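Local structure of ADP/ATP-dependent NAD(P)H-hydrate dehydratase (Bacillus subtilis, 3RPZ) at residues A[88-93]-A[115-120]; A[126-131]-A[141-146]. The protein catalyses the ADP- or ATP-dependent dehydration of damaged, hydrated NADH and NADPH, probably restoring the normal cofactors. All blocks are in the same frame, centred on the assembly; numbering follows the deposited sequence.

Interaction 1: A[88-93]-A[115-120]; sequences KKAADA and QQAVDH
His120 reaches from helix 112-121 to the backbone of residues 90-93 and contributes more to the contact than any other residue. Atom CD2 of the ring lies 3.1 Å from Ala90 O and equally near Ala91 O. The carbonyl oxygen of Ala91 sits at the ring edge, near its plane, while that of Ala90 approaches obliquely. On one face the backbone of Ala93 lies against the ring, its N 3.7 Å above the plane and over the centre. That N is buried by the contact and has no polar partner in the model. CG of His120 stands anti to its own carbonyl carbon (chi1 -71°), which swings the imidazole across to the other segment. Its turn about the next bond is steadied by Gln94, whose OE1 is hydrogen-bonded to ND1.

One water joins the segments. It donates to Ala91 O at 2.8 Å and accepts from Gln116 NE2 at 2.7 Å. A bend at chi2 (-76°) turns the Gln116 amide back toward the water.

The apolar part is built from small side chains. Ala90 CB meets Ala117 CB at 3.8 Å. Beside them Ala91 CB touches Gln116 CB at 4.0 Å. Because the methyl groups are short, the backbones come close: the CA atoms of Ala91 and Ala117 are only 3.9 Å apart.

The contact joins helix 86-89 and the residues that follow it to helix 112-121. Lys89 NZ reaches back to the carbonyl of Arg84, at the end of strand 81-84. On the sheet side of helix 112-121, Ala117 and Val118 pack on Ile104 of strand 101-104, in the central sheet.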
ATOM      1  N   LYS A  88      15.222  -6.842  21.548  1.00 19.71           N
ATOM      2  CA  LYS A  88      16.134  -7.856  22.076  1.00 21.05           C
ATOM      3  C   LYS A  88      17.366  -7.169  22.628  1.00 20.31           C
ATOM      4  O   LYS A  88      17.875  -7.537  23.717  1.00 22.81           O
ATOM      5  CB  LYS A  88      16.458  -8.904  20.995  1.00 23.39           C
ATOM      6  CG  LYS A  88      15.226  -9.709  20.558  1.00 27.26           C
ATOM      7  CD  LYS A  88      15.562 -10.802  19.525  1.00 33.04           C
ATOM      8  CE  LYS A  88      14.333 -11.331  18.766  1.00 35.78           C
ATOM      9  NZ  LYS A  88      14.612 -12.604  18.011  1.00 41.06           N
ATOM     10  N   LYS A  89      17.969  -6.222  21.905  1.00 20.40           N
ATOM     11  CA  LYS A  89      19.122  -5.509  22.389  1.00 18.99           C
ATOM     12  C   LYS A  89      18.943  -4.746  23.676  1.00 20.07           C
ATOM     13  O   LYS A  89      19.855  -4.598  24.488  1.00 21.58           O
ATOM     14  CB  LYS A  89      19.700  -4.563  21.302  1.00 20.31           C
ATOM     15  CG  LYS A  89      20.243  -5.305  20.086  1.00 23.80           C
ATOM     16  CD  LYS A  89      20.718  -4.292  19.068  1.00 25.85           C
ATOM     17  CE  LYS A  89      21.395  -4.913  17.877  1.00 28.20           C
ATOM     18  NZ  LYS A  89      21.476  -3.902  16.710  1.00 31.26           N
ATOM     19  N   ALA A  90      17.707  -4.256  23.875  1.00 19.37           N
ATOM     20  CA  ALA A  90      17.378  -3.534  25.083  1.00 19.36           C
ATOM     21  C   ALA A  90      17.451  -4.387  26.323  1.00 20.28           C
ATOM     22  O   ALA A  90      17.594  -3.881  27.419  1.00 21.61           O
ATOM     23  CB  ALA A  90      15.958  -2.866  24.988  1.00 19.35           C
ATOM     24  N   ALA A  91      17.370  -5.700  26.156  1.00 21.14           N
ATOM     25  CA  ALA A  91      17.556  -6.594  27.292  1.00 21.55           C
ATOM     26  C   ALA A  91      18.991  -6.580  27.863  1.00 23.34           C
ATOM     27  O   ALA A  91      19.218  -6.940  29.002  1.00 24.13           O
ATOM     28  CB  ALA A  91      17.150  -8.010  26.902  1.00 22.98           C
ATOM     29  N   ASP A  92      19.936  -6.115  27.076  1.00 24.04           N
ATOM     30  CA  ASP A  92      21.358  -6.167  27.473  1.00 26.00           C
ATOM     31  C   ASP A  92      21.986  -4.934  28.101  1.00 29.02           C
ATOM     32  O   ASP A  92      23.011  -5.036  28.812  1.00 32.17           O
ATOM     33  CB  ASP A  92      22.158  -6.654  26.257  1.00 25.58           C
ATOM     34  CG  ASP A  92      21.921  -8.092  25.981  1.00 29.73           C
ATOM     35  OD1 ASP A  92      21.710  -8.808  26.966  1.00 26.54           O
ATOM     36  OD2 ASP A  92      21.923  -8.506  24.794  1.00 31.26           O
ATOM     37  N   ALA A  93      21.410  -3.769  27.942  1.00 31.95           N
ATOM     38  CA  ALA A  93      22.063  -2.590  28.453  1.00 32.85           C
ATOM     39  C   ALA A  93      21.121  -1.436  28.484  1.00 34.86           C
ATOM     40  O   ALA A  93      20.174  -1.399  27.713  1.00 31.49           O
ATOM     41  CB  ALA A  93      23.244  -2.233  27.537  1.00 33.94           C
ATOM     42  N   GLN A 115      10.884  -8.572  29.966  1.00 17.37           N
ATOM     43  CA  GLN A 115      11.023  -7.885  31.228  1.00 17.70           C
ATOM     44  C   GLN A 115      12.382  -7.290  31.507  1.00 16.84           C
ATOM     45  O   GLN A 115      12.482  -6.255  32.122  1.00 18.52           O
ATOM     46  CB  GLN A 115      10.587  -8.761  32.394  1.00 19.11           C
ATOM     47  CG  GLN A 115       9.092  -9.122  32.383  1.00 18.68           C
ATOM     48  CD  GLN A 115       8.278  -7.891  32.498  1.00 20.12           C
ATOM     49  OE1 GLN A 115       8.452  -7.147  33.463  1.00 24.96           O
ATOM     50  NE2 GLN A 115       7.375  -7.643  31.528  1.00 16.79           N
ATOM     51  N   GLN A 116      13.431  -7.949  31.036  1.00 18.08           N
ATOM     52  CA  GLN A 116      14.757  -7.380  31.114  1.00 18.35           C
ATOM     53  C   GLN A 116      14.866  -6.101  30.335  1.00 17.19           C
ATOM     54  O   GLN A 116      15.499  -5.159  30.802  1.00 17.84           O
ATOM     55  CB  GLN A 116      15.783  -8.403  30.660  1.00 20.52           C
ATOM     56  CG  GLN A 116      15.921  -9.544  31.577  1.00 25.43           C
ATOM     57  CD  GLN A 116      16.705  -9.216  32.840  1.00 34.51           C
ATOM     58  OE1 GLN A 116      16.145  -9.100  33.960  1.00 40.34           O
ATOM     59  NE2 GLN A 116      18.032  -9.117  32.677  1.00 39.14           N
ATOM     60  N   ALA A 117      14.280  -6.090  29.148  1.00 16.93           N
ATOM     61  CA  ALA A 117      14.234  -4.851  28.339  1.00 17.77           C
ATOM     62  C   ALA A 117      13.460  -3.733  29.082  1.00 17.78           C
ATOM     63  O   ALA A 117      13.912  -2.595  29.112  1.00 18.81           O
ATOM     64  CB  ALA A 117      13.647  -5.108  26.946  1.00 16.70           C
ATOM     65  N   VAL A 118      12.335  -4.093  29.696  1.00 18.94           N
ATOM     66  CA  VAL A 118      11.561  -3.117  30.501  1.00 18.13           C
ATOM     67  C   VAL A 118      12.444  -2.520  31.596  1.00 19.16           C
ATOM     68  O   VAL A 118      12.542  -1.286  31.774  1.00 19.95           O
ATOM     69  CB  VAL A 118      10.323  -3.793  31.104  1.00 18.41           C
ATOM     70  CG1 VAL A 118       9.705  -2.858  32.163  1.00 18.68           C
ATOM     71  CG2 VAL A 118       9.300  -4.198  30.029  1.00 18.86           C
ATOM     72  N   ASP A 119      13.190  -3.388  32.299  1.00 18.99           N
ATOM     73  CA  ASP A 119      14.013  -2.901  33.391  1.00 20.08           C
ATOM     74  C   ASP A 119      15.063  -1.917  32.878  1.00 21.46           C
ATOM     75  O   ASP A 119      15.313  -0.917  33.507  1.00 23.08           O
ATOM     76  CB  ASP A 119      14.668  -4.058  34.110  1.00 19.76           C
ATOM     77  CG  ASP A 119      13.712  -4.871  34.965  1.00 24.86           C
ATOM     78  OD1 ASP A 119      12.595  -4.415  35.217  1.00 25.82           O
ATOM     79  OD2 ASP A 119      14.117  -5.963  35.360  1.00 30.90           O
ATOM     80  N   HIS A 120      15.674  -2.187  31.731  1.00 20.18           N
ATOM     81  CA  HIS A 120      16.628  -1.252  31.167  1.00 22.45           C
ATOM     82  C   HIS A 120      15.993   0.062  30.711  1.00 22.76           C
ATOM     83  O   HIS A 120      16.558   1.114  30.961  1.00 25.24           O
ATOM     84  CB  HIS A 120      17.443  -1.915  30.042  1.00 22.65           C
ATOM     85  CG  HIS A 120      18.403  -2.916  30.552  1.00 24.25           C
ATOM     86  ND1 HIS A 120      19.440  -2.572  31.391  1.00 37.02           N
ATOM     87  CD2 HIS A 120      18.532  -4.239  30.308  1.00 28.17           C
ATOM     88  CE1 HIS A 120      20.145  -3.654  31.679  1.00 33.90           C
ATOM     89  NE2 HIS A 120      19.596  -4.685  31.071  1.00 32.60           N
TER
HETATM   90  O   HOH W   1      19.046  -9.477  30.200  1.00 27.11           O

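Interaction 2: A[126-131]-A[141-146]; sequences CPVILD and PKREGP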
ATOM      1  N   CYS A 126      12.406   9.425  31.003  1.00 22.79           N
ATOM      2  CA  CYS A 126      11.315   9.803  30.135  1.00 20.63           C
ATOM      3  C   CYS A 126      10.088   8.965  30.521  1.00 19.11           C
ATOM      4  O   CYS A 126      10.208   7.961  31.208  1.00 18.85           O
ATOM      5  CB  CYS A 126      11.665   9.547  28.658  1.00 19.73           C
ATOM      6  SG  CYS A 126      12.013   7.806  28.287  1.00 20.31           S
ATOM      7  N   PRO A 127       8.901   9.401  30.128  1.00 17.25           N
ATOM      8  CA  PRO A 127       7.708   8.558  30.265  1.00 16.26           C
ATOM      9  C   PRO A 127       7.909   7.249  29.497  1.00 15.19           C
ATOM     10  O   PRO A 127       8.499   7.231  28.391  1.00 15.64           O
ATOM     11  CB  PRO A 127       6.619   9.355  29.620  1.00 17.69           C
ATOM     12  CG  PRO A 127       7.137  10.737  29.518  1.00 21.27           C
ATOM     13  CD  PRO A 127       8.604  10.672  29.453  1.00 17.21           C
ATOM     14  N   VAL A 128       7.363   6.191  30.056  1.00 14.62           N
ATOM     15  CA  VAL A 128       7.443   4.839  29.481  1.00 13.85           C
ATOM     16  C   VAL A 128       6.062   4.236  29.512  1.00 14.95           C
ATOM     17  O   VAL A 128       5.385   4.279  30.560  1.00 16.17           O
ATOM     18  CB  VAL A 128       8.446   3.970  30.239  1.00 15.75           C
ATOM     19  CG1 VAL A 128       8.376   2.483  29.766  1.00 19.41           C
ATOM     20  CG2 VAL A 128       9.865   4.529  30.071  1.00 17.34           C
ATOM     21  N   ILE A 129       5.626   3.673  28.395  1.00 14.32           N
ATOM     22  CA  ILE A 129       4.387   2.926  28.292  1.00 13.20           C
ATOM     23  C   ILE A 129       4.686   1.450  28.171  1.00 14.18           C
ATOM     24  O   ILE A 129       5.557   1.034  27.394  1.00 13.77           O
ATOM     25  CB  ILE A 129       3.619   3.297  27.000  1.00 13.86           C
ATOM     26  CG1 ILE A 129       3.332   4.802  26.937  1.00 14.46           C
ATOM     27  CG2 ILE A 129       2.364   2.466  26.820  1.00 14.56           C
ATOM     28  CD1 ILE A 129       3.193   5.313  25.459  1.00 15.65           C
ATOM     29  N   LEU A 130       4.019   0.656  28.990  1.00 14.12           N
ATOM     30  CA  LEU A 130       4.103  -0.800  28.943  1.00 13.68           C
ATOM     31  C   LEU A 130       2.747  -1.335  28.544  1.00 13.62           C
ATOM     32  O   LEU A 130       1.720  -1.001  29.148  1.00 13.74           O
ATOM     33  CB  LEU A 130       4.512  -1.436  30.275  1.00 14.36           C
ATOM     34  CG  LEU A 130       5.773  -0.868  30.909  1.00 15.92           C
ATOM     35  CD1 LEU A 130       6.084  -1.624  32.216  1.00 17.84           C
ATOM     36  CD2 LEU A 130       6.963  -0.853  30.003  1.00 17.11           C
ATOM     37  N   ASP A 131       2.732  -2.195  27.533  1.00 13.11           N
ATOM     38  CA  ASP A 131       1.526  -2.785  26.990  1.00 12.70           C
ATOM     39  C   ASP A 131       1.757  -4.247  26.682  1.00 13.89           C
ATOM     40  O   ASP A 131       2.899  -4.663  26.491  1.00 13.80           O
ATOM     41  CB  ASP A 131       1.108  -2.053  25.684  1.00 13.43           C
ATOM     42  CG  ASP A 131      -0.211  -2.477  25.136  1.00 13.28           C
ATOM     43  OD1 ASP A 131      -1.101  -2.875  25.907  1.00 13.88           O
ATOM     44  OD2 ASP A 131      -0.333  -2.436  23.885  1.00 13.88           O
ATOM     45  N   PRO A 141      10.361   0.538  39.812  1.00 25.14           N
ATOM     46  CA  PRO A 141      11.313   1.317  40.594  1.00 26.30           C
ATOM     47  C   PRO A 141      10.918   2.786  40.689  1.00 26.81           C
ATOM     48  O   PRO A 141      10.302   3.330  39.758  1.00 26.21           O
ATOM     49  CB  PRO A 141      12.582   1.199  39.756  1.00 26.60           C
ATOM     50  CG  PRO A 141      12.111   1.066  38.366  1.00 26.76           C
ATOM     51  CD  PRO A 141      10.850   0.256  38.446  1.00 25.97           C
ATOM     52  N   LYS A 142      11.322   3.464  41.766  1.00 27.99           N
ATOM     53  CA  LYS A 142      11.105   4.891  41.829  1.00 29.32           C
ATOM     54  C   LYS A 142      11.940   5.523  40.724  1.00 28.66           C
ATOM     55  O   LYS A 142      13.101   5.153  40.519  1.00 29.26           O
ATOM     56  CB  LYS A 142      11.516   5.442  43.209  1.00 30.90           C
ATOM     57  CG  LYS A 142      11.677   6.983  43.284  1.00 36.71           C
ATOM     58  CD  LYS A 142      10.450   7.785  42.930  1.00 43.73           C
ATOM     59  CE  LYS A 142      10.818   9.284  42.680  1.00 47.63           C
ATOM     60  NZ  LYS A 142       9.748  10.028  41.926  1.00 50.10           N
ATOM     61  N   ARG A 143      11.318   6.426  39.959  1.00 29.13           N
ATOM     62  CA  ARG A 143      11.971   7.134  38.854  1.00 28.76           C
ATOM     63  C   ARG A 143      11.187   8.436  38.649  1.00 29.77           C
ATOM     64  O   ARG A 143      10.046   8.550  39.130  1.00 34.28           O
ATOM     65  CB  ARG A 143      12.002   6.227  37.595  1.00 28.36           C
ATOM     66  CG  ARG A 143      10.619   5.917  37.088  1.00 25.06           C
ATOM     67  CD  ARG A 143      10.551   4.893  35.986  1.00 20.65           C
ATOM     68  NE  ARG A 143      11.352   5.165  34.783  1.00 20.82           N
ATOM     69  CZ  ARG A 143      10.889   5.767  33.679  1.00 19.17           C
ATOM     70  NH1 ARG A 143      11.700   5.913  32.627  1.00 19.81           N
ATOM     71  NH2 ARG A 143       9.645   6.252  33.595  1.00 19.03           N
ATOM     72  N   GLU A 144      11.708   9.369  37.865  1.00 32.72           N
ATOM     73  CA  GLU A 144      10.989  10.644  37.727  0.50 32.98           C
ATOM     74  C   GLU A 144       9.831  10.563  36.705  1.00 31.71           C
ATOM     75  O   GLU A 144       8.707  11.074  36.981  1.00 34.83           O
ATOM     76  CB  GLU A 144      11.960  11.787  37.411  0.50 34.13           C
ATOM     77  CG  GLU A 144      11.510  13.162  37.936  0.50 37.45           C
ATOM     78  CD  GLU A 144      11.072  13.131  39.395  0.50 39.66           C
ATOM     79  OE1 GLU A 144      11.800  12.559  40.238  0.50 42.27           O
ATOM     80  OE2 GLU A 144       9.986  13.672  39.698  0.50 44.13           O
ATOM     81  N   GLY A 145      10.072   9.912  35.577  1.00 27.90           N
ATOM     82  CA  GLY A 145       9.096   9.876  34.517  1.00 24.70           C
ATOM     83  C   GLY A 145       7.972   8.902  34.823  1.00 21.32           C
ATOM     84  O   GLY A 145       8.171   7.921  35.540  1.00 20.72           O
ATOM     85  N   PRO A 146       6.771   9.203  34.332  1.00 20.23           N
ATOM     86  CA  PRO A 146       5.658   8.307  34.610  1.00 19.29           C
ATOM     87  C   PRO A 146       5.823   6.958  33.902  1.00 18.43           C
ATOM     88  O   PRO A 146       6.470   6.892  32.836  1.00 17.72           O
ATOM     89  CB  PRO A 146       4.436   9.043  34.048  1.00 20.94           C
ATOM     90  CG  PRO A 146       5.030  10.108  33.145  1.00 24.17           C
ATOM     91  CD  PRO A 146       6.342  10.429  33.612  1.00 21.43           C
TER
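Arg143 grips Cys126 end-on, with both terminal nitrogens donating to the one carbonyl oxygen. NH1 lies 2.9 Å and NH2 3.0 Å from Cys126 O. Neither bond is straight, with N-H...O angles of 140° and 137°, as expected when two donors share one acceptor. The Val128 side chain crosses that of Arg143 at about a right angle, with Val128 CG2 3.4 Å from Arg143 NH1.

Next to this, Val128 N donates to Pro146 O at 3.0 Å. The same oxygen receives a CA-H...O contact from Pro127 CA at 3.3 Å. The two proline rings lie side by side, Pro127 CB 3.9 Å from Pro146 CG.

The arginine is fixed from further out. A bend at chi3 (-56°) turns the guanidinium toward Cys126 O, NE donates to the carbonyl of Leu122, and NH2 adds a weak bond to Gly145 O. Gly145 lies beside Pro127 in the backbone register.

The Val128 to Pro146 bond starts the pairing of parallel strands 128-130 and 147-149, which Val128 and Leu130 continue with Ile148. This parallel pair belongs to the central sheet of the ribokinase-like fold, the fold of this dehydratase family.

The two interactions follow in series along the chain, interaction 1 closing before interaction 2 opens. Their centres are 14 Å apart, on the same side of the chain's centre. Helix 112-121 is followed in the chain by strand 128-130, and the two meet where Val118 CG1 packs on Leu130 CD1, 3.8 Å away. Interaction 1 joins helix 86-89 and the residues after it to helix 112-121 at the outer side of the fold, with the side chain of Ala117 about 14 Å from the bound hydrated NADPH. Interaction 2 lies deeper, where neighbouring strands of the central sheet begin to pair. The Val118-Leu130 packing links the two contacts, setting helix 112-121 against the sheet.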